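Side-chain contacts in Serpin48 (Tenebrio molitor, PDB 3OZQ), which specifically inhibits SPE, a serine protease of the insect innate immune response, as a member of the serpin family: residues A[45-50]-A[95-100]; A[120-125]-A[133-138]. One frame throughout, in Å; residues are numbered along the deposited sequence.

Overall arrangement
Interactions 1 and 2 sit on the two faces of the large central sheet of the serpin fold, sheet A, near its edge, with their centres about 12 Å apart. Strand 90-100 gives the sheet side of interaction 1, and its parallel neighbour, edge strand 120-124, the sheet side of interaction 2. Helix 38-50 packs against one face and helix 129-143 covers the other. The strands are joined by backbone bonds such as Val99 N to Glu122 O, 2.8 Å, and Lys96 NZ reaches Gln120 OE1, also at 2.8 Å. In serpins the cleaved reactive-centre loop enters this sheet between the strands here numbered 163-174 and 310-321, which are paired in this model.

Interaction 1 (A[45-50]-A[95-100]); sequences LALAQS and NKIYVK
The carbonyl oxygen of Leu47 takes two donors from Ser50: OG at 2.8 Å from Leu47 O, and a weak backbone bond from Ser50 N to the same oxygen. The hydroxyl lies in the carbonyl plane, on a lone pair, with a C=O...O angle of 142°. The hydroxyl of Ser50 thus folds back onto the carbonyl of the residue three before it. The side chain of Leu47 goes to the sheet. Its CG stands anti to the backbone N (chi1 -156°), which carries CD1 out toward strand 90-100, where it meets Ile97 CD1 at 3.8 Å. The two side chains lie alongside one another, pointing opposite ways, and Leu47 CD1 is also 4.1 Å from Ile97 CG1. Ile97 CD1 also reaches Ala48, 4.1 Å from Ala48 N and 4.3 Å from Ala48 CB. Phe109 of helix 107-115 touches both Leu47 and Ile97. Lys96 and Tyr98, the neighbours of Ile97, belong to the other face of the strand, where Tyr98 touches helix 129-143. What joins helix to strand between these two segments is therefore apolar, a buried methyl-to-methyl contact on the helix 38-50 side of sheet A, and it depends on shape rather than on directional bonds.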
loop_
_atom_site.group_PDB
_atom_site.type_symbol
_atom_site.label_atom_id
_atom_site.label_comp_id
_atom_site.label_asym_id
_atom_site.label_seq_id
_atom_site.Cartn_x
_atom_site.Cartn_y
_atom_site.Cartn_z
ATOM N N LEU A 45 -8.716 8.803 -0.725
ATOM C CA LEU A 45 -9.316 9.676 0.264
ATOM C C LEU A 45 -9.212 11.150 -0.170
ATOM O O LEU A 45 -10.078 11.967 0.145
ATOM C CB LEU A 45 -8.632 9.478 1.605
ATOM C CG LEU A 45 -9.293 10.218 2.764
ATOM C CD1 LEU A 45 -10.630 9.590 3.113
ATOM C CD2 LEU A 45 -8.379 10.235 3.977
ATOM N N ALA A 46 -8.131 11.492 -0.871
ATOM C CA ALA A 46 -8.000 12.834 -1.428
ATOM C C ALA A 46 -9.091 13.099 -2.489
ATOM O O ALA A 46 -9.632 14.195 -2.572
ATOM C CB ALA A 46 -6.595 13.044 -2.004
ATOM N N LEU A 47 -9.413 12.090 -3.296
ATOM C CA LEU A 47 -10.504 12.206 -4.248
ATOM C C LEU A 47 -11.780 12.493 -3.478
ATOM O O LEU A 47 -12.499 13.453 -3.776
ATOM C CB LEU A 47 -10.677 10.913 -5.033
ATOM C CG LEU A 47 -11.347 11.004 -6.412
ATOM C CD1 LEU A 47 -12.027 9.698 -6.767
ATOM C CD2 LEU A 47 -12.320 12.153 -6.513
ATOM N N ALA A 48 -12.060 11.657 -2.484
ATOM C CA ALA A 48 -13.210 11.868 -1.611
ATOM C C ALA A 48 -13.239 13.294 -1.062
ATOM O O ALA A 48 -14.268 13.998 -1.132
ATOM C CB ALA A 48 -13.176 10.887 -0.464
ATOM N N GLN A 49 -12.108 13.696 -0.494
ATOM C CA GLN A 49 -11.951 15.007 0.123
ATOM C C GLN A 49 -12.378 16.110 -0.841
ATOM O O GLN A 49 -12.975 17.109 -0.441
ATOM C CB GLN A 49 -10.484 15.200 0.542
ATOM C CG GLN A 49 -10.199 16.466 1.339
ATOM C CD GLN A 49 -8.710 16.816 1.371
ATOM O OE1 GLN A 49 -7.845 15.929 1.338
ATOM N NE2 GLN A 49 -8.405 18.115 1.425
ATOM N N SER A 50 -12.103 15.921 -2.123
ATOM C CA SER A 50 -12.417 16.963 -3.077
ATOM C C SER A 50 -13.923 17.176 -3.260
ATOM O O SER A 50 -14.347 18.248 -3.705
ATOM C CB SER A 50 -11.745 16.712 -4.420
ATOM O OG SER A 50 -12.483 15.819 -5.206
ATOM N N ASN A 95 -9.435 1.859 -8.428
ATOM C CA ASN A 95 -9.987 2.684 -7.375
ATOM C C ASN A 95 -11.296 3.272 -7.853
ATOM O O ASN A 95 -11.382 3.824 -8.952
ATOM C CB ASN A 95 -9.019 3.809 -6.972
ATOM C CG ASN A 95 -7.696 3.283 -6.419
ATOM O OD1 ASN A 95 -6.730 4.050 -6.226
ATOM N ND2 ASN A 95 -7.638 1.974 -6.166
ATOM N N LYS A 96 -12.319 3.149 -7.025
ATOM C CA LYS A 96 -13.640 3.615 -7.412
ATOM C C LYS A 96 -14.449 4.081 -6.219
ATOM O O LYS A 96 -14.310 3.570 -5.106
ATOM C CB LYS A 96 -14.372 2.505 -8.156
ATOM C CG LYS A 96 -15.821 2.800 -8.397
ATOM C CD LYS A 96 -16.108 3.073 -9.827
ATOM C CE LYS A 96 -16.043 1.816 -10.642
ATOM N NZ LYS A 96 -16.923 1.982 -11.845
ATOM N N ILE A 97 -15.302 5.071 -6.457
ATOM C CA ILE A 97 -16.205 5.547 -5.433
ATOM C C ILE A 97 -17.599 5.255 -5.928
ATOM O O ILE A 97 -18.077 5.914 -6.844
ATOM C CB ILE A 97 -16.018 7.051 -5.171
ATOM C CG1 ILE A 97 -14.618 7.308 -4.590
ATOM C CG2 ILE A 97 -17.082 7.568 -4.217
ATOM C CD1 ILE A 97 -14.452 8.704 -3.998
ATOM N N TYR A 98 -18.223 4.225 -5.367
ATOM C CA TYR A 98 -19.598 3.873 -5.728
ATOM C C TYR A 98 -20.573 4.615 -4.829
ATOM O O TYR A 98 -20.388 4.633 -3.612
ATOM C CB TYR A 98 -19.828 2.376 -5.580
ATOM C CG TYR A 98 -19.211 1.544 -6.669
ATOM C CD1 TYR A 98 -19.902 1.276 -7.842
ATOM C CD2 TYR A 98 -17.926 1.029 -6.526
ATOM C CE1 TYR A 98 -19.335 0.509 -8.836
ATOM C CE2 TYR A 98 -17.354 0.260 -7.507
ATOM C CZ TYR A 98 -18.057 -0.002 -8.661
ATOM O OH TYR A 98 -17.474 -0.765 -9.641
ATOM N N VAL A 99 -21.617 5.193 -5.437
ATOM C CA VAL A 99 -22.573 6.044 -4.731
ATOM C C VAL A 99 -24.049 5.592 -4.871
ATOM O O VAL A 99 -24.483 5.154 -5.935
ATOM C CB VAL A 99 -22.414 7.521 -5.179
ATOM C CG1 VAL A 99 -23.363 8.412 -4.422
ATOM C CG2 VAL A 99 -20.951 7.981 -4.974
ATOM N N LYS A 100 -24.788 5.692 -3.774
ATOM C CA LYS A 100 -26.192 5.271 -3.680
ATOM C C LYS A 100 -26.991 5.804 -4.878
ATOM O O LYS A 100 -26.883 6.989 -5.185
ATOM C CB LYS A 100 -26.749 5.829 -2.366
ATOM C CG LYS A 100 -28.143 5.398 -1.949
ATOM C CD LYS A 100 -28.458 6.006 -0.585
ATOM C CE LYS A 100 -29.957 5.955 -0.247
ATOM N NZ LYS A 100 -30.436 4.580 0.103
#

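Interaction 2 (A[120-125]-A[133-138]); sequences QSENVD and AKLMNA
Strand 120-124 runs along the edge of serpin sheet A, and helix 129-143 returns across the sheet face after a short connection, with Val124 and Leu135 the nearest pair of backbones at 8.5 Å between their CA atoms. This is the helix known in serpins as helix F, lying over the front of the sheet. Its backbone is regular here, with Asn137 N bonded to Ala133 O at 2.9 Å. The helix and the strand are far enough apart that side chains alone bridge them. Leu135 CG points away from its own N, and an unusual chi2 of -92° turns CD1 to the strand, the side chain lying alongside Val124, which points the other way, and touching Val124 CG2 with CD1 at 3.9 Å. Two residues back along the strand, on the same face, the extended Glu122 approaches the same methyl group. Its carboxylate is committed mainly to Lys96, which forms a salt bridge with OE2. Tyr98 lies among them, touching Glu122, Val124, Leu135 and Met136, and Met136 also packs on Val164 and Ile166 of strand 163-174. Val124 is buried, whereas Leu135 is exposed. Glu122's other oxygen, OE1, stops 4.1 Å from Leu135 CD1.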
loop_
_atom_site.group_PDB
_atom_site.type_symbol
_atom_site.label_atom_id
_atom_site.label_comp_id
_atom_site.label_asym_id
_atom_site.label_seq_id
_atom_site.Cartn_x
_atom_site.Cartn_y
_atom_site.Cartn_z
ATOM N N GLN A 120 -12.374 6.276 -10.491
ATOM C CA GLN A 120 -13.633 6.732 -11.067
ATOM C C GLN A 120 -14.768 6.688 -10.066
ATOM O O GLN A 120 -14.584 6.237 -8.939
ATOM C CB GLN A 120 -13.963 5.973 -12.343
ATOM C CG GLN A 120 -14.316 4.551 -12.161
ATOM C CD GLN A 120 -14.300 3.818 -13.479
ATOM O OE1 GLN A 120 -15.116 2.927 -13.719
ATOM N NE2 GLN A 120 -13.360 4.187 -14.342
ATOM N N SER A 121 -15.936 7.196 -10.465
ATOM C CA SER A 121 -17.084 7.201 -9.573
ATOM C C SER A 121 -18.339 6.844 -10.355
ATOM O O SER A 121 -18.457 7.157 -11.541
ATOM C CB SER A 121 -17.222 8.548 -8.873
ATOM O OG SER A 121 -18.290 8.537 -7.940
ATOM N N GLU A 122 -19.265 6.171 -9.684
ATOM C CA GLU A 122 -20.378 5.521 -10.360
ATOM C C GLU A 122 -21.510 5.281 -9.369
ATOM O O GLU A 122 -21.261 5.026 -8.184
ATOM C CB GLU A 122 -19.879 4.208 -10.975
ATOM C CG GLU A 122 -20.929 3.304 -11.580
ATOM C CD GLU A 122 -20.315 2.241 -12.480
ATOM O OE1 GLU A 122 -20.786 1.073 -12.461
ATOM O OE2 GLU A 122 -19.362 2.582 -13.222
ATOM N N ASN A 123 -22.755 5.409 -9.843
ATOM C CA ASN A 123 -23.932 5.102 -9.032
ATOM C C ASN A 123 -24.209 3.620 -9.045
ATOM O O ASN A 123 -24.018 2.958 -10.063
ATOM C CB ASN A 123 -25.187 5.843 -9.537
ATOM C CG ASN A 123 -25.284 7.254 -9.005
ATOM O OD1 ASN A 123 -25.535 7.465 -7.821
ATOM N ND2 ASN A 123 -25.082 8.232 -9.879
ATOM N N VAL A 124 -24.675 3.098 -7.916
ATOM C CA VAL A 124 -24.987 1.682 -7.820
ATOM C C VAL A 124 -26.090 1.518 -6.798
ATOM O O VAL A 124 -26.143 2.255 -5.815
ATOM C CB VAL A 124 -23.740 0.826 -7.410
ATOM C CG1 VAL A 124 -23.256 1.200 -6.015
ATOM C CG2 VAL A 124 -24.054 -0.663 -7.477
ATOM N N ASP A 125 -26.982 0.563 -7.044
ATOM C CA ASP A 125 -28.046 0.264 -6.099
ATOM C C ASP A 125 -27.567 -0.715 -5.041
ATOM O O ASP A 125 -27.378 -1.896 -5.327
ATOM C CB ASP A 125 -29.256 -0.330 -6.819
ATOM C CG ASP A 125 -30.474 -0.440 -5.910
ATOM O OD1 ASP A 125 -30.322 -0.247 -4.684
ATOM O OD2 ASP A 125 -31.580 -0.720 -6.420
ATOM N N ALA A 133 -22.400 -5.993 -4.556
ATOM C CA ALA A 133 -21.123 -6.661 -4.322
ATOM C C ALA A 133 -20.526 -7.275 -5.589
ATOM O O ALA A 133 -19.374 -7.008 -5.934
ATOM C CB ALA A 133 -21.276 -7.714 -3.251
ATOM N N LYS A 134 -21.302 -8.100 -6.284
ATOM C CA LYS A 134 -20.813 -8.726 -7.512
ATOM C C LYS A 134 -20.386 -7.691 -8.560
ATOM O O LYS A 134 -19.364 -7.834 -9.220
ATOM C CB LYS A 134 -21.869 -9.672 -8.102
ATOM C CG LYS A 134 -21.342 -10.460 -9.289
ATOM C CD LYS A 134 -22.296 -11.553 -9.740
ATOM C CE LYS A 134 -21.597 -12.518 -10.700
ATOM N NZ LYS A 134 -20.595 -13.389 -10.010
ATOM N N LEU A 135 -21.180 -6.644 -8.695
ATOM C CA LEU A 135 -20.945 -5.602 -9.684
ATOM C C LEU A 135 -19.606 -4.926 -9.406
ATOM O O LEU A 135 -18.770 -4.790 -10.300
ATOM C CB LEU A 135 -22.090 -4.581 -9.629
ATOM C CG LEU A 135 -22.264 -3.423 -10.619
ATOM C CD1 LEU A 135 -21.574 -2.155 -10.124
ATOM C CD2 LEU A 135 -21.801 -3.805 -12.020
ATOM N N MET A 136 -19.415 -4.513 -8.159
ATOM C CA MET A 136 -18.183 -3.848 -7.750
ATOM C C MET A 136 -16.994 -4.791 -7.910
ATOM O O MET A 136 -15.976 -4.410 -8.468
ATOM C CB MET A 136 -18.298 -3.346 -6.311
ATOM C CG MET A 136 -19.353 -2.273 -6.144
ATOM S SD MET A 136 -19.652 -1.781 -4.436
ATOM C CE MET A 136 -18.125 -0.980 -4.039
ATOM N N ASN A 137 -17.141 -6.031 -7.453
ATOM C CA ASN A 137 -16.063 -7.011 -7.569
ATOM C C ASN A 137 -15.705 -7.356 -9.004
ATOM O O ASN A 137 -14.549 -7.631 -9.308
ATOM C CB ASN A 137 -16.406 -8.292 -6.802
ATOM C CG ASN A 137 -16.484 -8.061 -5.311
ATOM O OD1 ASN A 137 -15.997 -7.045 -4.807
ATOM N ND2 ASN A 137 -17.096 -8.998 -4.593
ATOM N N ALA A 138 -16.701 -7.363 -9.884
ATOM C CA ALA A 138 -16.457 -7.750 -11.268
ATOM C C ALA A 138 -15.663 -6.641 -11.933
ATOM O O ALA A 138 -14.772 -6.905 -12.746
ATOM C CB ALA A 138 -17.771 -8.006 -12.010
#